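Local coordinates for protein ADP-ribosylating toxin CARDS (Mycoplasma pneumoniae, PDB 4TLV) that transfers ADP-ribose from NAD(+) to multiple target proteins and drives vacuolization of mammalian host cells, acting as the main virulence factor of the bacterium, at residues 211-221 / 251-262; 386-395 / 407-418. All coordinates share one frame; numbering follows the deposited sequence.

Interaction 1 of 2, residues 211-221 / 251-262; sequences IPQAASVADVS and AEKIDNYNLQSL. With SO4 (sulfate ion), chain H.
V217 holds CG1 trans to its own backbone N (chi1 -176°), which turns CG2 across the strand pair. That methyl meets L262 CD1 at a tight 3.5 Å, and V217 CG2 also rests at the rim of the Y257 ring, 4.1 Å from CE2. A beta-branched valine suits this spot because it sets a methyl close to the strand, where CG2 fits between L262 and the ring edge. The D219 carboxylate likewise extends opposite its N (chi1 -179°); its OD1 accepts from S221 N in an Asx turn and is also bonded to S268. Just beyond, S221 OG donates to E252 OE2 over 2.7 Å on the anti side of that carboxylate, while W66 N supplies a second partner to the hydroxyl.

Strands 214-219 and 253-258 run antiparallel in a region inferred to form the NAD(+)-binding pocket; 214-219 is the middle strand of a three-stranded sheet, with 225-226 on its other flank. Alternating backbone bonds join them, among them A215 N to Y257 O at 2.7 Å and D255 N to V217 O at 2.9 Å. The small A218 CB accommodates A251 CB at 3.8 Å. D219 and E252 would probably repel, but a water donates to both D219 OD2 and E252 OE1. At the outer strand K253 NZ reaches D255 OD1 at 2.7 Å and binds a sulfate, probably from the crystallisation liquor and also held by S267.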
loop_
_atom_site.group_PDB
_atom_site.type_symbol
_atom_site.label_atom_id
_atom_site.label_comp_id
_atom_site.label_asym_id
_atom_site.label_seq_id
_atom_site.Cartn_x
_atom_site.Cartn_y
_atom_site.Cartn_z
ATOM N N ILE A 211 -24.850 4.519 -1.331
ATOM C CA ILE A 211 -23.679 5.384 -1.406
ATOM C C ILE A 211 -23.964 6.721 -0.746
ATOM O O ILE A 211 -24.908 7.409 -1.131
ATOM C CB ILE A 211 -23.287 5.642 -2.875
ATOM C CG1 ILE A 211 -23.374 4.346 -3.686
ATOM C CG2 ILE A 211 -21.905 6.291 -2.956
ATOM C CD1 ILE A 211 -22.424 3.230 -3.214
ATOM N N PRO A 212 -23.128 7.111 0.233
ATOM C CA PRO A 212 -23.339 8.359 0.964
ATOM C C PRO A 212 -22.946 9.591 0.137
ATOM O O PRO A 212 -22.167 9.488 -0.809
ATOM C CB PRO A 212 -22.418 8.211 2.178
ATOM C CG PRO A 212 -21.313 7.320 1.700
ATOM C CD PRO A 212 -21.933 6.374 0.699
ATOM N N GLN A 213 -23.479 10.747 0.504
ATOM C CA GLN A 213 -23.177 11.973 -0.223
ATOM C C GLN A 213 -21.953 12.686 0.331
ATOM O O GLN A 213 -21.395 13.563 -0.333
ATOM C CB GLN A 213 -24.381 12.911 -0.190
ATOM C CG GLN A 213 -25.576 12.358 -0.954
ATOM C CD GLN A 213 -26.760 13.291 -0.922
ATOM O OE1 GLN A 213 -27.427 13.430 0.104
ATOM N NE2 GLN A 213 -27.027 13.946 -2.049
ATOM N N ALA A 214 -21.543 12.320 1.542
ATOM C CA ALA A 214 -20.473 13.048 2.228
ATOM C C ALA A 214 -19.463 12.140 2.928
ATOM O O ALA A 214 -19.742 10.966 3.211
ATOM C CB ALA A 214 -21.059 14.033 3.218
ATOM N N ALA A 215 -18.300 12.715 3.231
ATOM C CA ALA A 215 -17.198 11.994 3.874
ATOM C C ALA A 215 -16.547 12.849 4.947
ATOM O O ALA A 215 -16.707 14.070 4.962
ATOM C CB ALA A 215 -16.161 11.572 2.839
ATOM N N SER A 216 -15.839 12.199 5.864
ATOM C CA SER A 216 -15.027 12.885 6.854
ATOM C C SER A 216 -13.623 12.278 6.781
ATOM O O SER A 216 -13.470 11.082 6.535
ATOM C CB SER A 216 -15.613 12.739 8.257
ATOM O OG SER A 216 -16.866 13.404 8.358
ATOM N N VAL A 217 -12.612 13.122 6.949
ATOM C CA VAL A 217 -11.229 12.709 6.773
ATOM C C VAL A 217 -10.420 13.335 7.879
ATOM O O VAL A 217 -10.513 14.546 8.112
ATOM C CB VAL A 217 -10.631 13.242 5.446
ATOM C CG1 VAL A 217 -9.210 12.708 5.249
ATOM C CG2 VAL A 217 -11.502 12.879 4.264
ATOM N N ALA A 218 -9.627 12.523 8.566
ATOM C CA ALA A 218 -8.667 13.071 9.505
ATOM C C ALA A 218 -7.352 13.401 8.775
ATOM O O ALA A 218 -6.796 12.561 8.059
ATOM C CB ALA A 218 -8.428 12.096 10.651
ATOM N N ASP A 219 -6.868 14.626 8.956
ATOM C CA ASP A 219 -5.579 15.049 8.403
ATOM C C ASP A 219 -4.485 14.608 9.382
ATOM O O ASP A 219 -4.407 15.125 10.501
ATOM C CB ASP A 219 -5.570 16.574 8.248
ATOM C CG ASP A 219 -4.289 17.103 7.665
ATOM O OD1 ASP A 219 -3.266 16.385 7.683
ATOM O OD2 ASP A 219 -4.310 18.253 7.169
ATOM N N VAL A 220 -3.640 13.660 8.973
ATOM C CA VAL A 220 -2.611 13.151 9.885
ATOM C C VAL A 220 -1.184 13.536 9.482
ATOM O O VAL A 220 -0.232 12.802 9.761
ATOM C CB VAL A 220 -2.750 11.622 10.137
ATOM C CG1 VAL A 220 -4.031 11.338 10.919
ATOM C CG2 VAL A 220 -2.711 10.832 8.800
ATOM N N SER A 221 -1.074 14.694 8.826
ATOM C CA SER A 221 0.188 15.362 8.490
ATOM C C SER A 221 0.767 14.927 7.155
ATOM O O SER A 221 0.503 13.825 6.675
ATOM C CB SER A 221 1.247 15.212 9.589
ATOM O OG SER A 221 0.724 15.560 10.859
ATOM N N ALA A 251 -5.072 13.638 15.306
ATOM C CA ALA A 251 -4.969 14.171 13.948
ATOM C C ALA A 251 -4.732 15.675 14.051
ATOM O O ALA A 251 -5.027 16.266 15.098
ATOM C CB ALA A 251 -6.253 13.901 13.180
ATOM N N GLU A 252 -4.213 16.288 12.985
ATOM C CA GLU A 252 -4.064 17.743 12.960
ATOM C C GLU A 252 -5.442 18.379 12.949
ATOM O O GLU A 252 -5.653 19.443 13.548
ATOM C CB GLU A 252 -3.268 18.219 11.737
ATOM C CG GLU A 252 -1.832 17.694 11.656
ATOM C CD GLU A 252 -0.968 18.512 10.682
ATOM O OE1 GLU A 252 -1.453 19.540 10.142
ATOM O OE2 GLU A 252 0.203 18.138 10.474
ATOM N N LYS A 253 -6.388 17.715 12.284
ATOM C CA LYS A 253 -7.686 18.315 12.035
ATOM C C LYS A 253 -8.610 17.306 11.378
ATOM O O LYS A 253 -8.141 16.359 10.758
ATOM C CB LYS A 253 -7.468 19.503 11.095
ATOM C CG LYS A 253 -8.690 20.279 10.702
ATOM C CD LYS A 253 -8.324 21.205 9.537
ATOM C CE LYS A 253 -9.539 21.935 9.007
ATOM N NZ LYS A 253 -9.288 22.466 7.636
ATOM N N ILE A 254 -9.920 17.501 11.518
ATOM C CA ILE A 254 -10.900 16.686 10.797
ATOM C C ILE A 254 -11.648 17.566 9.802
ATOM O O ILE A 254 -12.096 18.658 10.139
ATOM C CB ILE A 254 -11.890 15.931 11.736
ATOM C CG1 ILE A 254 -11.245 14.674 12.324
ATOM C CG2 ILE A 254 -13.110 15.448 10.953
ATOM C CD1 ILE A 254 -10.172 14.916 13.318
ATOM N N ASP A 255 -11.723 17.118 8.558
ATOM C CA ASP A 255 -12.454 17.834 7.522
ATOM C C ASP A 255 -13.643 17.026 7.037
ATOM O O ASP A 255 -13.572 15.803 6.962
ATOM C CB ASP A 255 -11.548 18.118 6.335
ATOM C CG ASP A 255 -10.456 19.113 6.668
ATOM O OD1 ASP A 255 -10.766 20.315 6.776
ATOM O OD2 ASP A 255 -9.296 18.688 6.841
ATOM N N ASN A 256 -14.734 17.718 6.711
ATOM C CA ASN A 256 -15.894 17.086 6.086
ATOM C C ASN A 256 -16.059 17.586 4.656
ATOM O O ASN A 256 -15.934 18.787 4.396
ATOM C CB ASN A 256 -17.170 17.413 6.874
ATOM C CG ASN A 256 -17.040 17.111 8.355
ATOM O OD1 ASN A 256 -16.689 15.874 8.687
ATOM N ND2 ASN A 256 -17.248 17.990 9.193
ATOM N N TYR A 257 -16.346 16.677 3.735
ATOM C CA TYR A 257 -16.521 17.030 2.337
ATOM C C TYR A 257 -17.687 16.286 1.720
ATOM O O TYR A 257 -17.927 15.108 2.028
ATOM C CB TYR A 257 -15.294 16.640 1.514
ATOM C CG TYR A 257 -13.951 17.157 1.996
ATOM C CD1 TYR A 257 -13.539 18.465 1.729
ATOM C CD2 TYR A 257 -13.068 16.311 2.676
ATOM C CE1 TYR A 257 -12.283 18.930 2.158
ATOM C CE2 TYR A 257 -11.818 16.761 3.105
ATOM C CZ TYR A 257 -11.430 18.069 2.836
ATOM O OH TYR A 257 -10.189 18.502 3.254
ATOM N N ASN A 258 -18.393 16.954 0.818
ATOM C CA ASN A 258 -19.239 16.231 -0.109
ATOM C C ASN A 258 -18.329 15.366 -0.962
ATOM O O ASN A 258 -17.185 15.740 -1.240
ATOM C CB ASN A 258 -20.055 17.206 -0.966
ATOM C CG ASN A 258 -21.163 17.869 -0.171
ATOM O OD1 ASN A 258 -21.772 17.237 0.703
ATOM N ND2 ASN A 258 -21.428 19.139 -0.452
ATOM N N LEU A 259 -18.833 14.212 -1.379
ATOM C CA LEU A 259 -18.021 13.219 -2.070
ATOM C C LEU A 259 -17.322 13.751 -3.315
ATOM O O LEU A 259 -16.182 13.376 -3.605
ATOM C CB LEU A 259 -18.873 11.986 -2.407
ATOM C CG LEU A 259 -18.142 10.667 -2.644
ATOM C CD1 LEU A 259 -17.063 10.454 -1.576
ATOM C CD2 LEU A 259 -19.112 9.479 -2.656
ATOM N N GLN A 260 -18.004 14.628 -4.048
ATOM C CA GLN A 260 -17.452 15.194 -5.266
ATOM C C GLN A 260 -16.374 16.243 -4.949
ATOM O O GLN A 260 -15.638 16.665 -5.835
ATOM C CB GLN A 260 -18.569 15.792 -6.141
ATOM C CG GLN A 260 -19.306 16.969 -5.503
ATOM C CD GLN A 260 -20.479 16.552 -4.607
ATOM O OE1 GLN A 260 -20.493 15.456 -4.031
ATOM N NE2 GLN A 260 -21.475 17.436 -4.491
ATOM N N SER A 261 -16.279 16.635 -3.680
ATOM C CA SER A 261 -15.321 17.648 -3.227
ATOM C C SER A 261 -14.094 17.063 -2.520
ATOM O O SER A 261 -13.176 17.794 -2.152
ATOM C CB SER A 261 -16.002 18.601 -2.253
ATOM O OG SER A 261 -17.035 19.322 -2.889
ATOM N N LEU A 262 -14.098 15.749 -2.316
ATOM C CA LEU A 262 -13.072 15.065 -1.530
ATOM C C LEU A 262 -11.704 15.207 -2.206
ATOM O O LEU A 262 -11.530 14.784 -3.346
ATOM C CB LEU A 262 -13.478 13.582 -1.378
ATOM C CG LEU A 262 -12.759 12.638 -0.422
ATOM C CD1 LEU A 262 -12.693 13.202 0.989
ATOM C CD2 LEU A 262 -13.475 11.280 -0.444
HETATM S S SO4 H . -6.607 24.521 7.086
HETATM O O1 SO4 H . -7.030 23.679 8.198
HETATM O O2 SO4 H . -7.131 23.976 5.835
HETATM O O3 SO4 H . -5.146 24.583 7.064
HETATM O O4 SO4 H . -7.142 25.869 7.272
HETATM O O HOH W 1 -8.652 16.248 6.527
HETATM O O HOH W 2 -3.728 20.433 8.938
HETATM O O HOH W 3 -6.906 19.118 5.919
#

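Interaction 2 of 2, residues 386-395 / 407-418; sequences TENGLFWNTK and PLKNPPSDLEEL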
loop_
_atom_site.group_PDB
_atom_site.type_symbol
_atom_site.label_atom_id
_atom_site.label_comp_id
_atom_site.label_asym_id
_atom_site.label_seq_id
_atom_site.Cartn_x
_atom_site.Cartn_y
_atom_site.Cartn_z
ATOM N N THR A 386 13.445 -10.592 11.323
ATOM C CA THR A 386 14.896 -10.560 11.513
ATOM C C THR A 386 15.405 -9.128 11.605
ATOM O O THR A 386 15.295 -8.358 10.644
ATOM C CB THR A 386 15.647 -11.264 10.372
ATOM O OG1 THR A 386 15.272 -12.645 10.313
ATOM C CG2 THR A 386 17.135 -11.164 10.595
ATOM N N GLU A 387 15.972 -8.770 12.753
ATOM C CA GLU A 387 16.504 -7.431 12.926
ATOM C C GLU A 387 17.554 -7.208 11.857
ATOM O O GLU A 387 18.409 -8.069 11.627
ATOM C CB GLU A 387 17.104 -7.261 14.318
ATOM C CG GLU A 387 16.087 -7.379 15.436
ATOM C CD GLU A 387 16.701 -7.140 16.804
ATOM O OE1 GLU A 387 17.934 -7.310 16.945
ATOM O OE2 GLU A 387 15.951 -6.786 17.742
ATOM N N ASN A 388 17.481 -6.061 11.191
ATOM C CA ASN A 388 18.345 -5.792 10.057
ATOM C C ASN A 388 18.499 -4.288 9.827
ATOM O O ASN A 388 17.770 -3.473 10.419
ATOM C CB ASN A 388 17.794 -6.481 8.806
ATOM C CG ASN A 388 16.510 -5.828 8.289
ATOM O OD1 ASN A 388 16.563 -4.952 7.438
ATOM N ND2 ASN A 388 15.359 -6.270 8.791
ATOM N N GLY A 389 19.466 -3.921 8.998
ATOM C CA GLY A 389 19.754 -2.518 8.742
ATOM C C GLY A 389 20.522 -2.299 7.453
ATOM O O GLY A 389 20.885 -3.252 6.747
ATOM N N LEU A 390 20.787 -1.037 7.145
ATOM C CA LEU A 390 21.567 -0.691 5.966
ATOM C C LEU A 390 23.055 -0.794 6.289
ATOM O O LEU A 390 23.472 -0.484 7.407
ATOM C CB LEU A 390 21.246 0.734 5.511
ATOM C CG LEU A 390 19.843 1.022 4.965
ATOM C CD1 LEU A 390 19.718 2.532 4.667
ATOM C CD2 LEU A 390 19.574 0.190 3.706
ATOM N N PHE A 391 23.845 -1.212 5.304
ATOM C CA PHE A 391 25.290 -1.399 5.485
ATOM C C PHE A 391 26.074 -0.907 4.265
ATOM O O PHE A 391 25.552 -0.874 3.151
ATOM C CB PHE A 391 25.612 -2.885 5.711
ATOM C CG PHE A 391 25.261 -3.393 7.074
ATOM C CD1 PHE A 391 23.950 -3.745 7.389
ATOM C CD2 PHE A 391 26.247 -3.545 8.047
ATOM C CE1 PHE A 391 23.625 -4.216 8.653
ATOM C CE2 PHE A 391 25.928 -4.018 9.323
ATOM C CZ PHE A 391 24.620 -4.358 9.628
ATOM N N TRP A 392 27.330 -0.520 4.480
ATOM C CA TRP A 392 28.263 -0.337 3.370
ATOM C C TRP A 392 29.541 -1.115 3.669
ATOM O O TRP A 392 29.794 -1.489 4.813
ATOM C CB TRP A 392 28.584 1.136 3.115
ATOM C CG TRP A 392 29.535 1.753 4.112
ATOM C CD1 TRP A 392 29.340 1.893 5.451
ATOM C CD2 TRP A 392 30.828 2.316 3.834
ATOM N NE1 TRP A 392 30.424 2.513 6.027
ATOM C CE2 TRP A 392 31.354 2.775 5.057
ATOM C CE3 TRP A 392 31.589 2.467 2.671
ATOM C CZ2 TRP A 392 32.608 3.385 5.154
ATOM C CZ3 TRP A 392 32.835 3.080 2.767
ATOM C CH2 TRP A 392 33.330 3.527 4.002
ATOM N N ASN A 393 30.322 -1.366 2.628
ATOM C CA ASN A 393 31.601 -2.042 2.771
ATOM C C ASN A 393 32.698 -1.022 3.035
ATOM O O ASN A 393 33.088 -0.271 2.138
ATOM C CB ASN A 393 31.912 -2.843 1.508
ATOM C CG ASN A 393 33.169 -3.674 1.648
ATOM O OD1 ASN A 393 34.154 -3.236 2.250
ATOM N ND2 ASN A 393 33.144 -4.881 1.094
ATOM N N THR A 394 33.177 -0.991 4.277
ATOM C CA THR A 394 34.150 0.009 4.722
ATOM C C THR A 394 35.449 -0.031 3.927
ATOM O O THR A 394 36.191 0.953 3.883
ATOM C CB THR A 394 34.491 -0.164 6.209
ATOM O OG1 THR A 394 34.965 -1.500 6.432
ATOM C CG2 THR A 394 33.259 0.092 7.076
ATOM N N LYS A 395 35.720 -1.165 3.286
ATOM C CA LYS A 395 36.936 -1.303 2.499
ATOM C C LYS A 395 36.758 -0.919 1.027
ATOM O O LYS A 395 37.743 -0.741 0.312
ATOM C CB LYS A 395 37.501 -2.717 2.626
ATOM C CG LYS A 395 38.173 -2.992 3.966
ATOM C CD LYS A 395 38.711 -4.413 4.034
ATOM C CE LYS A 395 39.705 -4.583 5.178
ATOM N NZ LYS A 395 39.133 -4.132 6.478
ATOM N N PRO A 407 21.175 -8.667 7.957
ATOM C CA PRO A 407 20.813 -8.940 9.353
ATOM C C PRO A 407 21.839 -8.278 10.274
ATOM O O PRO A 407 23.015 -8.177 9.909
ATOM C CB PRO A 407 20.917 -10.465 9.453
ATOM C CG PRO A 407 20.758 -10.960 8.045
ATOM C CD PRO A 407 21.358 -9.895 7.163
ATOM N N LEU A 408 21.409 -7.817 11.440
ATOM C CA LEU A 408 22.333 -7.183 12.374
ATOM C C LEU A 408 23.303 -8.216 12.939
ATOM O O LEU A 408 24.436 -7.897 13.275
ATOM C CB LEU A 408 21.573 -6.515 13.517
ATOM C CG LEU A 408 20.611 -5.410 13.085
ATOM C CD1 LEU A 408 19.874 -4.836 14.287
ATOM C CD2 LEU A 408 21.347 -4.336 12.317
ATOM N N LYS A 409 22.850 -9.458 13.025
ATOM C CA LYS A 409 23.667 -10.520 13.604
ATOM C C LYS A 409 24.711 -11.047 12.619
ATOM O O LYS A 409 24.391 -11.399 11.483
ATOM C CB LYS A 409 22.783 -11.660 14.110
ATOM C CG LYS A 409 23.415 -12.464 15.244
ATOM C CD LYS A 409 22.446 -13.483 15.823
ATOM C CE LYS A 409 22.032 -14.501 14.773
ATOM N NZ LYS A 409 21.200 -15.595 15.342
ATOM N N ASN A 410 25.964 -11.086 13.057
ATOM C CA ASN A 410 27.031 -11.670 12.252
ATOM C C ASN A 410 27.050 -11.136 10.827
ATOM O O ASN A 410 26.931 -11.914 9.883
ATOM C CB ASN A 410 26.877 -13.192 12.191
ATOM C CG ASN A 410 26.848 -13.836 13.564
ATOM O OD1 ASN A 410 27.427 -13.319 14.520
ATOM N ND2 ASN A 410 26.177 -14.980 13.665
ATOM N N PRO A 411 27.188 -9.811 10.666
ATOM C CA PRO A 411 27.250 -9.210 9.330
ATOM C C PRO A 411 28.563 -9.564 8.638
ATOM O O PRO A 411 29.549 -9.839 9.319
ATOM C CB PRO A 411 27.217 -7.705 9.621
ATOM C CG PRO A 411 26.784 -7.581 11.059
ATOM C CD PRO A 411 27.299 -8.797 11.727
ATOM N N PRO A 412 28.579 -9.554 7.298
ATOM C CA PRO A 412 29.816 -9.854 6.569
ATOM C C PRO A 412 30.992 -8.986 7.020
ATOM O O PRO A 412 30.808 -7.896 7.570
ATOM C CB PRO A 412 29.434 -9.585 5.112
ATOM C CG PRO A 412 27.962 -9.859 5.067
ATOM C CD PRO A 412 27.424 -9.398 6.395
ATOM N N SER A 413 32.198 -9.484 6.773
ATOM C CA SER A 413 33.423 -8.964 7.386
ATOM C C SER A 413 33.576 -7.440 7.390
ATOM O O SER A 413 33.584 -6.802 8.444
ATOM C CB SER A 413 34.656 -9.599 6.722
ATOM O OG SER A 413 34.616 -11.018 6.794
ATOM N N ASP A 414 33.716 -6.867 6.205
ATOM C CA ASP A 414 34.102 -5.470 6.087
ATOM C C ASP A 414 32.908 -4.514 6.128
ATOM O O ASP A 414 33.063 -3.321 5.868
ATOM C CB ASP A 414 34.881 -5.260 4.783
ATOM C CG ASP A 414 36.058 -6.220 4.637
ATOM O OD1 ASP A 414 36.875 -6.314 5.576
ATOM O OD2 ASP A 414 36.168 -6.871 3.573
ATOM N N LEU A 415 31.725 -5.027 6.444
ATOM C CA LEU A 415 30.521 -4.198 6.391
ATOM C C LEU A 415 30.234 -3.532 7.732
ATOM O O LEU A 415 30.480 -4.110 8.792
ATOM C CB LEU A 415 29.305 -5.024 5.958
ATOM C CG LEU A 415 29.314 -5.690 4.576
ATOM C CD1 LEU A 415 27.947 -6.277 4.243
ATOM C CD2 LEU A 415 29.723 -4.719 3.507
ATOM N N GLU A 416 29.708 -2.314 7.692
ATOM C CA GLU A 416 29.265 -1.670 8.917
ATOM C C GLU A 416 27.929 -0.984 8.688
ATOM O O GLU A 416 27.648 -0.519 7.584
ATOM C CB GLU A 416 30.285 -0.654 9.410
ATOM C CG GLU A 416 30.180 0.685 8.726
ATOM C CD GLU A 416 30.995 1.748 9.418
ATOM O OE1 GLU A 416 31.395 1.529 10.583
ATOM O OE2 GLU A 416 31.232 2.803 8.799
ATOM N N GLU A 417 27.124 -0.907 9.739
ATOM C CA GLU A 417 25.791 -0.340 9.618
ATOM C C GLU A 417 25.815 1.174 9.437
ATOM O O GLU A 417 26.654 1.875 9.996
ATOM C CB GLU A 417 24.900 -0.729 10.806
ATOM C CG GLU A 417 23.437 -0.274 10.619
ATOM C CD GLU A 417 22.563 -0.440 11.860
ATOM O OE1 GLU A 417 23.034 -1.011 12.874
ATOM O OE2 GLU A 417 21.390 0.001 11.809
ATOM N N LEU A 418 24.881 1.654 8.625
ATOM C CA LEU A 418 24.664 3.069 8.384
ATOM C C LEU A 418 23.316 3.432 8.969
ATOM O O LEU A 418 22.338 2.707 8.785
ATOM C CB LEU A 418 24.596 3.330 6.890
ATOM C CG LEU A 418 25.844 3.036 6.073
ATOM C CD1 LEU A 418 25.458 2.879 4.623
ATOM C CD2 LEU A 418 26.824 4.176 6.266
HETATM O O HOH W 4 19.820 -10.050 13.053
HETATM O O HOH W 5 20.357 0.944 9.552
#
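In the beta-trefoil D2 domain, strand 388-393 lies between 401-407 and 415-421, and here it pairs antiparallel with the last while the 408-414 connection, closed by a type I turn from P412 to L415, curls past F391. W392 and E416 form a hydrogen-bonded pair whose side chains run alongside one another. For both residues the first torsion places CG between backbone N and carbonyl carbon (76° for W392). Indole NE1 therefore donates, almost in its ring plane, to the anti lone pair of E416 OE2 at 2.9 Å. T284 also bonds that oxygen, and K283 N bonds OE1. L418 CD2 packs 3.5 Å from W392 CD1, whereas F288 and H401 meet the indole edge-to-face.

E417 CB lies over the F391 ring face, 4.0 Å from its centroid, in a CH-pi contact. The proline ring of P411, whose fixed phi suits a bending connection, brings CB to 3.9 Å from F391 CE2. E417 itself reaches R377 in a salt bridge. At the far end T394 N (2.8 Å) and T394 OG1 (2.7 Å) both donate to D414 O, from opposite faces of its carbonyl plane, and K395 NZ adds a weak 3.3 Å salt bridge to D414 OD1. With several donors around its carboxylate, buried E416 would probably stay ionised; T284 and K283 N fix that group, and OE2 in turn should help hold the indole's rotation.

Overall arrangement
Interactions 1 and 2 follow one another along the chain and sit on opposite sides of its centre, their own centres 44 Å apart and their nearest atoms about 22 Å. Each joins two antiparallel strands and is partly buried, yet they belong to different elements: the first to a small sheet in the inferred NAD(+)-binding region, the second to the D2 trefoil. In 211-221 / 251-262 much of the polar chemistry gathers at one end, where acidic groups are bridged by water and a lysine meets a probable crystallisation sulfate at the exposed edge. In 386-395 / 407-418 aromatic side chains dominate the buried middle, and its buried glutamates are met mainly by protein donors.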